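Local coordinates for protein succinate dehydrogenase (Membrane anchor subunit) (PDB 7D6V) that anchors mycobacterial succinate dehydrogenase Sdh1 in the membrane and carries a Rieske-type iron-sulfur cluster that probably relays electrons to quinone, at residues C[111-116]-C[153-158]; C[208-213]-C[232-237]; C[47-52]-C[68-73]. All coordinates share one frame; numbering follows the deposited sequence.

How the contacts relate
Contact 1 builds part of the cage around the [2Fe-2S] cluster, and contact 2 backs it, with centres about 14 Å apart. The two touch where His155 CD2 lies 3.6 Å from Ser208 OG, so a cluster ligand rests on the helix that contact 2 pairs with 232-237. Asn237 of contact 2 lies about 6 Å, by its side chain, from the cluster. Contact 1 also borders the lipid through Arg111 and Leu112 and bound ubiquinone-1 through Ile154. Contact 3 is remote: its centre is about 20 Å from that of contact 1 and about 28 Å from that of contact 2, and contacts 2 and 3 lie on opposite sides of the chain's centre.

Contact 1: C[111-116]-C[153-158]. With FES (Fe2/s2 (inorganic) cluster), chain J; PEV ((1S)-2-{[(2-aminoethoxy)(hydroxy)phosphoryl]oxy}-1-[(palmitoyloxy)methyl]ethyl stearate), chain I.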
loop_
_atom_site.group_PDB
_atom_site.type_symbol
_atom_site.label_atom_id
_atom_site.label_comp_id
_atom_site.label_asym_id
_atom_site.label_seq_id
_atom_site.Cartn_x
_atom_site.Cartn_y
_atom_site.Cartn_z
ATOM N N ARG C 111 15.926 -33.648 7.931
ATOM C CA ARG C 111 16.362 -32.329 8.368
ATOM C C ARG C 111 17.211 -31.616 7.324
ATOM O O ARG C 111 17.297 -30.387 7.354
ATOM C CB ARG C 111 17.112 -32.435 9.692
ATOM C CG ARG C 111 16.179 -32.587 10.871
ATOM C CD ARG C 111 16.894 -32.408 12.183
ATOM N NE ARG C 111 16.018 -32.668 13.319
ATOM C CZ ARG C 111 15.510 -31.723 14.100
ATOM N NH1 ARG C 111 15.784 -30.451 13.867
ATOM N NH2 ARG C 111 14.726 -32.051 15.113
ATOM N N LEU C 112 17.821 -32.353 6.395
ATOM C CA LEU C 112 18.579 -31.720 5.325
ATOM C C LEU C 112 17.669 -31.115 4.269
ATOM O O LEU C 112 18.030 -30.111 3.645
ATOM C CB LEU C 112 19.523 -32.737 4.690
ATOM C CG LEU C 112 20.836 -32.199 4.129
ATOM C CD1 LEU C 112 21.665 -31.566 5.229
ATOM C CD2 LEU C 112 21.606 -33.311 3.445
ATOM N N THR C 113 16.501 -31.707 4.041
ATOM C CA THR C 113 15.550 -31.168 3.082
ATOM C C THR C 113 14.531 -30.240 3.728
ATOM O O THR C 113 13.670 -29.706 3.024
ATOM C CB THR C 113 14.830 -32.303 2.347
ATOM O OG1 THR C 113 14.265 -33.214 3.297
ATOM C CG2 THR C 113 15.801 -33.054 1.457
ATOM N N CYS C 114 14.633 -30.032 5.036
ATOM C CA CYS C 114 13.713 -29.140 5.731
ATOM C C CYS C 114 13.814 -27.742 5.129
ATOM O O CYS C 114 14.908 -27.275 4.811
ATOM C CB CYS C 114 14.030 -29.097 7.226
ATOM S SG CYS C 114 13.392 -27.638 8.083
ATOM N N TYR C 115 12.675 -27.075 4.972
ATOM C CA TYR C 115 12.654 -25.738 4.393
ATOM C C TYR C 115 13.404 -24.740 5.267
ATOM O O TYR C 115 14.167 -23.915 4.755
ATOM C CB TYR C 115 11.210 -25.290 4.159
ATOM C CG TYR C 115 10.588 -25.863 2.901
ATOM C CD1 TYR C 115 10.746 -25.230 1.679
ATOM C CD2 TYR C 115 9.849 -27.034 2.936
ATOM C CE1 TYR C 115 10.190 -25.739 0.533
ATOM C CE2 TYR C 115 9.287 -27.553 1.790
ATOM C CZ TYR C 115 9.463 -26.900 0.591
ATOM O OH TYR C 115 8.910 -27.402 -0.559
ATOM N N TYR C 116 13.228 -24.807 6.587
ATOM C CA TYR C 116 13.976 -23.901 7.452
ATOM C C TYR C 116 15.475 -24.164 7.371
ATOM O O TYR C 116 16.274 -23.229 7.260
ATOM C CB TYR C 116 13.515 -24.005 8.903
ATOM C CG TYR C 116 14.517 -23.336 9.810
ATOM C CD1 TYR C 116 14.709 -21.963 9.761
ATOM C CD2 TYR C 116 15.313 -24.077 10.669
ATOM C CE1 TYR C 116 15.645 -21.347 10.553
ATOM C CE2 TYR C 116 16.249 -23.468 11.471
ATOM C CZ TYR C 116 16.408 -22.102 11.410
ATOM O OH TYR C 116 17.340 -21.485 12.210
ATOM N N ASN C 153 12.897 -31.297 -3.510
ATOM C CA ASN C 153 11.452 -31.313 -3.682
ATOM C C ASN C 153 10.805 -32.613 -3.225
ATOM O O ASN C 153 9.578 -32.727 -3.293
ATOM C CB ASN C 153 11.102 -31.053 -5.148
ATOM C CG ASN C 153 11.456 -29.652 -5.590
ATOM O OD1 ASN C 153 10.816 -28.683 -5.187
ATOM N ND2 ASN C 153 12.477 -29.536 -6.423
ATOM N N ILE C 154 11.583 -33.585 -2.762
ATOM C CA ILE C 154 11.039 -34.836 -2.255
ATOM C C ILE C 154 10.939 -34.818 -0.730
ATOM O O ILE C 154 10.909 -35.871 -0.100
ATOM C CB ILE C 154 11.850 -36.046 -2.741
ATOM C CG1 ILE C 154 13.292 -35.952 -2.250
ATOM C CG2 ILE C 154 11.807 -36.142 -4.248
ATOM C CD1 ILE C 154 14.160 -37.095 -2.697
ATOM N N HIS C 155 10.898 -33.628 -0.131
ATOM C CA HIS C 155 10.905 -33.512 1.321
ATOM C C HIS C 155 9.694 -34.176 1.966
ATOM O O HIS C 155 9.786 -34.648 3.104
ATOM C CB HIS C 155 10.977 -32.039 1.713
ATOM C CG HIS C 155 11.033 -31.812 3.188
ATOM N ND1 HIS C 155 11.964 -32.424 3.998
ATOM C CD2 HIS C 155 10.269 -31.050 4.001
ATOM C CE1 HIS C 155 11.773 -32.044 5.247
ATOM N NE2 HIS C 155 10.752 -31.210 5.275
ATOM N N ARG C 156 8.556 -34.221 1.271
ATOM C CA ARG C 156 7.352 -34.802 1.861
ATOM C C ARG C 156 7.514 -36.291 2.146
ATOM O O ARG C 156 6.903 -36.818 3.083
ATOM C CB ARG C 156 6.154 -34.556 0.945
ATOM C CG ARG C 156 6.335 -35.059 -0.472
ATOM C CD ARG C 156 5.166 -34.665 -1.351
ATOM N NE ARG C 156 5.176 -33.236 -1.646
ATOM C CZ ARG C 156 4.385 -32.651 -2.536
ATOM N NH1 ARG C 156 3.517 -33.370 -3.227
ATOM N NH2 ARG C 156 4.464 -31.346 -2.737
ATOM N N TYR C 157 8.345 -36.986 1.372
ATOM C CA TYR C 157 8.546 -38.408 1.621
ATOM C C TYR C 157 9.399 -38.629 2.862
ATOM O O TYR C 157 9.138 -39.545 3.654
ATOM C CB TYR C 157 9.167 -39.062 0.393
ATOM C CG TYR C 157 8.193 -39.127 -0.751
ATOM C CD1 TYR C 157 7.475 -40.281 -1.015
ATOM C CD2 TYR C 157 7.966 -38.019 -1.549
ATOM C CE1 TYR C 157 6.573 -40.331 -2.050
ATOM C CE2 TYR C 157 7.068 -38.061 -2.580
ATOM C CZ TYR C 157 6.375 -39.216 -2.827
ATOM O OH TYR C 157 5.480 -39.255 -3.864
ATOM N N PHE C 158 10.404 -37.781 3.066
ATOM C CA PHE C 158 11.131 -37.813 4.325
ATOM C C PHE C 158 10.244 -37.375 5.479
ATOM O O PHE C 158 10.462 -37.796 6.616
ATOM C CB PHE C 158 12.382 -36.944 4.227
ATOM C CG PHE C 158 13.349 -37.416 3.189
ATOM C CD1 PHE C 158 13.897 -38.683 3.267
ATOM C CD2 PHE C 158 13.698 -36.606 2.125
ATOM C CE1 PHE C 158 14.775 -39.130 2.310
ATOM C CE2 PHE C 158 14.579 -37.047 1.168
ATOM C CZ PHE C 158 15.120 -38.309 1.260
HETATM FE FE1 FES J . 10.969 -28.169 8.051
HETATM FE FE2 FES J . 9.347 -30.065 7.045
HETATM S S1 FES J . 9.688 -28.034 6.271
HETATM S S2 FES J . 10.570 -30.172 8.866
HETATM C C48 PEV I . 20.215 -31.128 12.381
HETATM C C47 PEV I . 21.051 -32.005 11.456
HETATM C C46 PEV I . 21.025 -31.466 10.033
HETATM C C45 PEV I . 21.994 -30.300 9.884
HETATM C C44 PEV I . 22.608 -30.252 8.491
HETATM C C43 PEV I . 23.242 -28.899 8.200
HETATM C C42 PEV I . 24.527 -29.063 7.403
HETATM C C41 PEV I . 24.309 -28.715 5.939
HETATM C C40 PEV I . 25.613 -28.339 5.255
HETATM C C39 PEV I . 25.714 -28.999 3.891
HETATM C C38 PEV I . 24.874 -28.235 2.879
HETATM C C37 PEV I . 25.679 -27.115 2.236
HETATM C C36 PEV I . 25.571 -27.162 0.723
HETATM C C35 PEV I . 24.520 -26.182 0.219
HETATM C C34 PEV I . 24.849 -25.728 -1.194
HETATM C C33 PEV I . 25.146 -26.916 -2.093
HETATM C C32 PEV I . 26.053 -26.506 -3.241
HETATM C C31 PEV I . 25.239 -26.132 -4.467
HETATM O O31 PEV I . 24.528 -25.187 -4.438
HETATM O O2 PEV I . 25.337 -26.900 -5.625
HETATM C C2 PEV I . 25.947 -26.216 -6.674
HETATM C C1 PEV I . 24.860 -25.688 -7.600
HETATM O O3P PEV I . 24.532 -24.391 -7.194
HETATM P P PEV I . 24.775 -23.148 -8.248
HETATM O O1P PEV I . 26.220 -22.722 -8.221
HETATM O O2P PEV I . 23.893 -21.989 -7.861
HETATM O O4P PEV I . 24.402 -23.664 -9.765
HETATM C C4 PEV I . 25.445 -24.024 -10.624
HETATM C C5 PEV I . 24.985 -25.220 -11.455
HETATM N N6 PEV I . 26.132 -25.948 -11.966
HETATM C C3 PEV I . 26.872 -27.170 -7.423
HETATM O O3 PEV I . 27.649 -27.833 -6.468
HETATM C C11 PEV I . 27.357 -29.194 -6.330
HETATM O O11 PEV I . 27.502 -29.929 -7.245
HETATM C C12 PEV I . 26.837 -29.733 -5.001
HETATM C C13 PEV I . 27.579 -30.992 -4.563
HETATM C C14 PEV I . 27.443 -31.246 -3.065
HETATM C C15 PEV I . 25.996 -31.147 -2.589
HETATM C C16 PEV I . 25.531 -32.449 -1.946
HETATM C C17 PEV I . 24.656 -32.252 -0.709
HETATM C C18 PEV I . 24.363 -30.786 -0.391
HETATM C C19 PEV I . 22.868 -30.480 -0.296
HETATM C C20 PEV I . 21.982 -31.651 -0.718
HETATM C C21 PEV I . 20.566 -31.523 -0.162
HETATM C C22 PEV I . 19.834 -32.861 -0.127
HETATM C C23 PEV I . 18.967 -33.113 -1.358
HETATM C C24 PEV I . 19.017 -34.580 -1.764
HETATM C C25 PEV I . 18.085 -35.443 -0.921
HETATM C C26 PEV I . 18.840 -36.549 -0.189
#
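The imidazole of His155 receives the turn 113-114 on one face: Thr113 O stands 3.3 Å above the ring plane, toward the rim, and Cys114 CA makes a CH-pi contact 3.9 Å from the ring centroid. Phe110 adds a nearly parallel ring beside it. At the imidazole edge, in plane, NE2 binds iron FE2 at 2.5 Å. Tyr115 also turns an edge to the cluster, CD2 3.5 Å from sulfide S1, while its hydroxyl bonds to Glu229 of the neighbouring iron-sulfur subunit. The far imidazole nitrogen, ND1, donates to Thr113 OG1 at 2.5 Å (145° at the hydrogen), the oxygen sitting somewhat off the ring plane. Threonine suits this second-shell place: its hydroxyl accepts from ND1 while giving its proton to Ala109 O. With iron at NE2 and the hydroxyl at ND1, the ring's rotation is fixed from both nitrogens. A Rieske cluster has two cysteine and two histidine ligands, classically both cysteines on one iron and both histidines on the other; here each iron has one of each: Cys114 SG and His240 hold FE1, His155 and Cys206 hold FE2. Cys114, the N-cap of helix 115-124, reaches FE1 at 2.5 Å with SG anti to the backbone N (chi1 159°). Phe158 crosses Thr113 at about a right angle, CD2 3.6 Å from OG1. On the lipid side, Leu112 CD1 lies 3.6 Å from phospholipid C44.

Contact 2: C[208-213]-C[232-237]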
loop_
_atom_site.group_PDB
_atom_site.type_symbol
_atom_site.label_atom_id
_atom_site.label_comp_id
_atom_site.label_asym_id
_atom_site.label_seq_id
_atom_site.Cartn_x
_atom_site.Cartn_y
_atom_site.Cartn_z
ATOM N N SER C 208 5.606 -29.211 4.641
ATOM C CA SER C 208 4.942 -30.227 3.834
ATOM C C SER C 208 3.688 -30.750 4.515
ATOM O O SER C 208 2.715 -31.094 3.837
ATOM C CB SER C 208 5.901 -31.376 3.533
ATOM O OG SER C 208 6.938 -30.959 2.668
ATOM N N CYS C 209 3.693 -30.829 5.847
ATOM C CA CYS C 209 2.483 -31.198 6.572
ATOM C C CYS C 209 1.381 -30.167 6.357
ATOM O O CYS C 209 0.212 -30.524 6.178
ATOM C CB CYS C 209 2.791 -31.350 8.060
ATOM S SG CYS C 209 1.370 -31.805 9.074
ATOM N N ARG C 210 1.742 -28.884 6.369
ATOM C CA ARG C 210 0.768 -27.827 6.124
ATOM C C ARG C 210 0.142 -27.966 4.744
ATOM O O ARG C 210 -1.068 -27.784 4.579
ATOM C CB ARG C 210 1.442 -26.466 6.271
ATOM C CG ARG C 210 0.496 -25.297 6.397
ATOM C CD ARG C 210 1.265 -23.995 6.358
ATOM N NE ARG C 210 0.391 -22.832 6.434
ATOM C CZ ARG C 210 0.739 -21.617 6.035
ATOM N NH1 ARG C 210 1.941 -21.406 5.525
ATOM N NH2 ARG C 210 -0.116 -20.614 6.140
ATOM N N HIS C 211 0.958 -28.284 3.742
ATOM C CA HIS C 211 0.451 -28.475 2.390
ATOM C C HIS C 211 -0.434 -29.712 2.295
ATOM O O HIS C 211 -1.508 -29.669 1.684
ATOM C CB HIS C 211 1.627 -28.571 1.422
ATOM C CG HIS C 211 1.234 -28.896 0.018
ATOM N ND1 HIS C 211 1.415 -30.147 -0.527
ATOM C CD2 HIS C 211 0.688 -28.135 -0.957
ATOM C CE1 HIS C 211 0.987 -30.145 -1.774
ATOM N NE2 HIS C 211 0.541 -28.937 -2.060
ATOM N N VAL C 212 -0.004 -30.821 2.897
ATOM C CA VAL C 212 -0.719 -32.084 2.743
ATOM C C VAL C 212 -2.056 -32.046 3.473
ATOM O O VAL C 212 -3.061 -32.566 2.973
ATOM C CB VAL C 212 0.166 -33.250 3.220
ATOM C CG1 VAL C 212 -0.661 -34.493 3.461
ATOM C CG2 VAL C 212 1.246 -33.534 2.199
ATOM N N THR C 213 -2.102 -31.428 4.655
ATOM C CA THR C 213 -3.329 -31.443 5.444
ATOM C C THR C 213 -4.433 -30.641 4.767
ATOM O O THR C 213 -5.480 -31.188 4.407
ATOM C CB THR C 213 -3.057 -30.911 6.851
ATOM O OG1 THR C 213 -2.259 -29.725 6.775
ATOM C CG2 THR C 213 -2.330 -31.956 7.678
ATOM N N GLN C 232 -4.666 -25.043 12.752
ATOM C CA GLN C 232 -3.765 -25.398 13.848
ATOM C C GLN C 232 -2.343 -25.660 13.360
ATOM O O GLN C 232 -1.372 -25.247 14.010
ATOM C CB GLN C 232 -4.323 -26.593 14.618
ATOM C CG GLN C 232 -5.328 -26.208 15.690
ATOM C CD GLN C 232 -6.529 -25.471 15.155
ATOM O OE1 GLN C 232 -6.762 -24.316 15.506
ATOM N NE2 GLN C 232 -7.281 -26.116 14.282
ATOM N N VAL C 233 -2.195 -26.332 12.219
ATOM C CA VAL C 233 -0.861 -26.605 11.698
ATOM C C VAL C 233 -0.161 -25.313 11.297
ATOM O O VAL C 233 1.053 -25.191 11.457
ATOM C CB VAL C 233 -0.942 -27.610 10.535
ATOM C CG1 VAL C 233 0.355 -27.647 9.758
ATOM C CG2 VAL C 233 -1.268 -28.992 11.066
ATOM N N SER C 234 -0.900 -24.328 10.786
ATOM C CA SER C 234 -0.298 -23.040 10.455
ATOM C C SER C 234 0.140 -22.296 11.708
ATOM O O SER C 234 1.208 -21.666 11.728
ATOM C CB SER C 234 -1.284 -22.198 9.648
ATOM O OG SER C 234 -1.670 -22.863 8.463
ATOM N N LYS C 235 -0.679 -22.349 12.763
ATOM C CA LYS C 235 -0.266 -21.755 14.030
ATOM C C LYS C 235 1.026 -22.385 14.534
ATOM O O LYS C 235 1.913 -21.685 15.032
ATOM C CB LYS C 235 -1.374 -21.891 15.073
ATOM C CG LYS C 235 -2.305 -20.700 15.140
ATOM C CD LYS C 235 -3.760 -21.121 15.192
ATOM C CE LYS C 235 -4.023 -22.077 16.339
ATOM N NZ LYS C 235 -5.435 -22.544 16.346
ATOM N N LEU C 236 1.149 -23.708 14.413
ATOM C CA LEU C 236 2.402 -24.362 14.790
ATOM C C LEU C 236 3.545 -23.966 13.861
ATOM O O LEU C 236 4.680 -23.774 14.308
ATOM C CB LEU C 236 2.228 -25.877 14.795
ATOM C CG LEU C 236 1.557 -26.492 16.018
ATOM C CD1 LEU C 236 1.702 -27.998 15.982
ATOM C CD2 LEU C 236 2.155 -25.926 17.289
ATOM N N ASN C 237 3.262 -23.850 12.565
ATOM C CA ASN C 237 4.280 -23.593 11.558
ATOM C C ASN C 237 4.863 -22.193 11.664
ATOM O O ASN C 237 5.989 -21.969 11.211
ATOM C CB ASN C 237 3.677 -23.823 10.171
ATOM C CG ASN C 237 4.677 -23.636 9.056
ATOM O OD1 ASN C 237 4.674 -22.614 8.375
ATOM N ND2 ASN C 237 5.530 -24.628 8.854
#
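Arg210 runs along the flank of helix 224-237, meeting Val233 with its base and Ser234 with its middle. Its CB lies 3.8 Å from Val233 CG1, the methyl that also rests on the arginine's own backbone, where the two helices come nearest. With CG anti to the backbone N (chi1 -165°) and the chain extended as far as NE, CG still touches Val233 CG1 while coming to 3.9 Å from Ser234 OG; CD lies about as near that oxygen. NE then donates to Ser234 OG at 2.9 Å, with 145° at the hydrogen and the oxygen near the guanidinium edge but tilted from its plane. CZ and NH2 also lie beside Ser234 OG. At the tip, NH1 comes only within 4.1 Å of Asn237 OD1, too far to bond, and NH2 bonds to Asn222 of the neighbouring iron-sulfur subunit.

Next to the arginine in sequence, Cys209 SG adds an apolar touch to Val233 CG1 at 4.3 Å. The small cysteine and the branched valine suit an antiparallel helix pair whose segment axes approach to 9.5 Å at 167°. The two helices form a helical hairpin, 207-215 and 224-237, directly following Cys206, a ligand of the cluster.

Ser234 OG also bonds to Trp230 O one turn back in its own helix, so the hydroxyl can accept from arginine while bonded to its own backbone. Asn237 ND2 is held instead by Ser205 O. The guanidinium is thus shared between the hairpin and the iron-sulfur subunit, and its charge probably helps join the two.

Contact 3: C[47-52]-C[68-73]; sequences IYATIR and TPFYSP
Tyr71 and Arg52 meet through the phenol hydroxyl and a main-chain carbonyl: Tyr71 OH donates to Arg52 O at 2.5 Å, the carbonyl oxygen lying at the edge of the ring, near its plane. The second touch is apolar. Phe70 CZ packs on the methyl of Ala49, 4.0 Å from CB, and Phe70 CE1 reaches the edge of the Tyr48 ring, 4.5 Å from CE2. Alanine suits this helix face because its short side chain lets the phenyl ring come close to the helix. A looser approach joins Arg52 NH2 to Thr68 OG1 at 4.1 Å, beyond hydrogen-bonding length.

The next shell explains how these groups are placed. Arg52 CG lies 3.6 Å above the plane of the Tyr48 ring, toward its rim; from there bends at chi2 (-59°) and chi3 (-74°) turn the guanidinium toward the loop. There NE makes a salt bridge with Asp255, while NH1 and NH2 bond to Ser57 O and Ala58 O. The buried charge is therefore answered by a carboxylate and two carbonyls. Tyr71 OH also accepts from Gly56 N, so the hydroxyl bridges Arg52 O and the amide four residues on, near the C-terminal end of helix 33-55. The Tyr71 ring stacks on Tyr59.

The loop 68-73 leaves the small hairpin of strands 60-61 and 66-67, with Thr68 tied to Tyr59 by backbone bonds, and turns back against the C-terminal part of helix 33-55. Helix 240-264 borders the contact through Asp255, which touches Tyr48, Thr68 and Phe70.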
loop_
_atom_site.group_PDB
_atom_site.type_symbol
_atom_site.label_atom_id
_atom_site.label_comp_id
_atom_site.label_asym_id
_atom_site.label_seq_id
_atom_site.Cartn_x
_atom_site.Cartn_y
_atom_site.Cartn_z
ATOM N N ILE C 47 28.734 -32.966 15.177
ATOM C CA ILE C 47 29.851 -33.651 15.824
ATOM C C ILE C 47 29.344 -34.574 16.923
ATOM O O ILE C 47 29.698 -35.763 16.977
ATOM C CB ILE C 47 30.861 -32.626 16.368
ATOM C CG1 ILE C 47 31.617 -31.961 15.220
ATOM C CG2 ILE C 47 31.829 -33.285 17.330
ATOM C CD1 ILE C 47 32.284 -30.661 15.602
ATOM N N TYR C 48 28.498 -34.045 17.814
ATOM C CA TYR C 48 28.005 -34.858 18.919
ATOM C C TYR C 48 27.209 -36.050 18.406
ATOM O O TYR C 48 27.385 -37.178 18.882
ATOM C CB TYR C 48 27.152 -34.011 19.865
ATOM C CG TYR C 48 26.602 -34.788 21.039
ATOM C CD1 TYR C 48 27.354 -34.965 22.190
ATOM C CD2 TYR C 48 25.335 -35.353 20.995
ATOM C CE1 TYR C 48 26.858 -35.678 23.260
ATOM C CE2 TYR C 48 24.834 -36.065 22.060
ATOM C CZ TYR C 48 25.598 -36.224 23.189
ATOM O OH TYR C 48 25.100 -36.935 24.252
ATOM N N ALA C 49 26.330 -35.817 17.430
ATOM C CA ALA C 49 25.482 -36.887 16.925
ATOM C C ALA C 49 26.307 -37.979 16.269
ATOM O O ALA C 49 26.057 -39.166 16.495
ATOM C CB ALA C 49 24.455 -36.323 15.945
ATOM N N THR C 50 27.302 -37.605 15.463
ATOM C CA THR C 50 28.135 -38.608 14.811
ATOM C C THR C 50 28.900 -39.435 15.836
ATOM O O THR C 50 28.894 -40.674 15.781
ATOM C CB THR C 50 29.102 -37.931 13.844
ATOM O OG1 THR C 50 28.412 -36.899 13.130
ATOM C CG2 THR C 50 29.659 -38.940 12.858
ATOM N N ILE C 51 29.553 -38.767 16.790
ATOM C CA ILE C 51 30.343 -39.494 17.780
ATOM C C ILE C 51 29.455 -40.441 18.578
ATOM O O ILE C 51 29.783 -41.620 18.764
ATOM C CB ILE C 51 31.093 -38.514 18.699
ATOM C CG1 ILE C 51 32.107 -37.700 17.898
ATOM C CG2 ILE C 51 31.787 -39.265 19.817
ATOM C CD1 ILE C 51 32.826 -36.650 18.719
ATOM N N ARG C 52 28.304 -39.951 19.042
ATOM C CA ARG C 52 27.453 -40.778 19.887
ATOM C C ARG C 52 26.794 -41.903 19.103
ATOM O O ARG C 52 26.605 -42.998 19.641
ATOM C CB ARG C 52 26.402 -39.916 20.578
ATOM C CG ARG C 52 26.838 -39.425 21.939
ATOM C CD ARG C 52 27.154 -40.590 22.853
ATOM N NE ARG C 52 25.943 -41.265 23.299
ATOM C CZ ARG C 52 25.921 -42.460 23.875
ATOM N NH1 ARG C 52 27.049 -43.121 24.079
ATOM N NH2 ARG C 52 24.768 -42.993 24.246
ATOM N N THR C 68 18.205 -44.560 24.016
ATOM C CA THR C 68 18.477 -43.295 23.356
ATOM C C THR C 68 17.785 -43.247 21.996
ATOM O O THR C 68 17.762 -44.252 21.277
ATOM C CB THR C 68 19.983 -43.106 23.180
ATOM O OG1 THR C 68 20.627 -43.152 24.457
ATOM C CG2 THR C 68 20.271 -41.783 22.542
ATOM N N PRO C 69 17.206 -42.106 21.614
ATOM C CA PRO C 69 16.660 -41.981 20.253
ATOM C C PRO C 69 17.701 -42.134 19.158
ATOM O O PRO C 69 17.341 -42.503 18.034
ATOM C CB PRO C 69 16.049 -40.575 20.248
ATOM C CG PRO C 69 15.805 -40.261 21.672
ATOM C CD PRO C 69 16.875 -40.944 22.452
ATOM N N PHE C 70 18.974 -41.855 19.440
ATOM C CA PHE C 70 20.026 -42.045 18.449
ATOM C C PHE C 70 20.342 -43.513 18.203
ATOM O O PHE C 70 21.089 -43.818 17.268
ATOM C CB PHE C 70 21.291 -41.296 18.874
ATOM C CG PHE C 70 21.241 -39.818 18.602
ATOM C CD1 PHE C 70 21.688 -38.911 19.538
ATOM C CD2 PHE C 70 20.750 -39.340 17.403
ATOM C CE1 PHE C 70 21.643 -37.558 19.294
ATOM C CE2 PHE C 70 20.704 -37.984 17.151
ATOM C CZ PHE C 70 21.151 -37.094 18.101
ATOM N N TYR C 71 19.803 -44.420 19.018
ATOM C CA TYR C 71 19.944 -45.856 18.817
ATOM C C TYR C 71 18.588 -46.543 18.734
ATOM O O TYR C 71 18.503 -47.751 18.966
ATOM C CB TYR C 71 20.757 -46.490 19.951
ATOM C CG TYR C 71 22.237 -46.208 19.929
ATOM C CD1 TYR C 71 22.724 -44.942 20.211
ATOM C CD2 TYR C 71 23.150 -47.214 19.648
ATOM C CE1 TYR C 71 24.073 -44.683 20.198
ATOM C CE2 TYR C 71 24.502 -46.963 19.637
ATOM C CZ TYR C 71 24.958 -45.695 19.911
ATOM O OH TYR C 71 26.305 -45.438 19.901
ATOM N N SER C 72 17.520 -45.798 18.404
ATOM C CA SER C 72 16.176 -46.262 18.750
ATOM C C SER C 72 15.793 -47.544 18.017
ATOM O O SER C 72 15.584 -48.573 18.682
ATOM C CB SER C 72 15.164 -45.131 18.552
ATOM O OG SER C 72 15.409 -44.067 19.451
ATOM N N PRO C 73 15.687 -47.576 16.677
ATOM C CA PRO C 73 15.454 -48.876 16.037
ATOM C C PRO C 73 16.727 -49.700 16.091
ATOM O O PRO C 73 17.699 -49.410 15.388
ATOM C CB PRO C 73 15.055 -48.507 14.600
ATOM C CG PRO C 73 14.819 -47.028 14.620
ATOM C CD PRO C 73 15.746 -46.510 15.667
#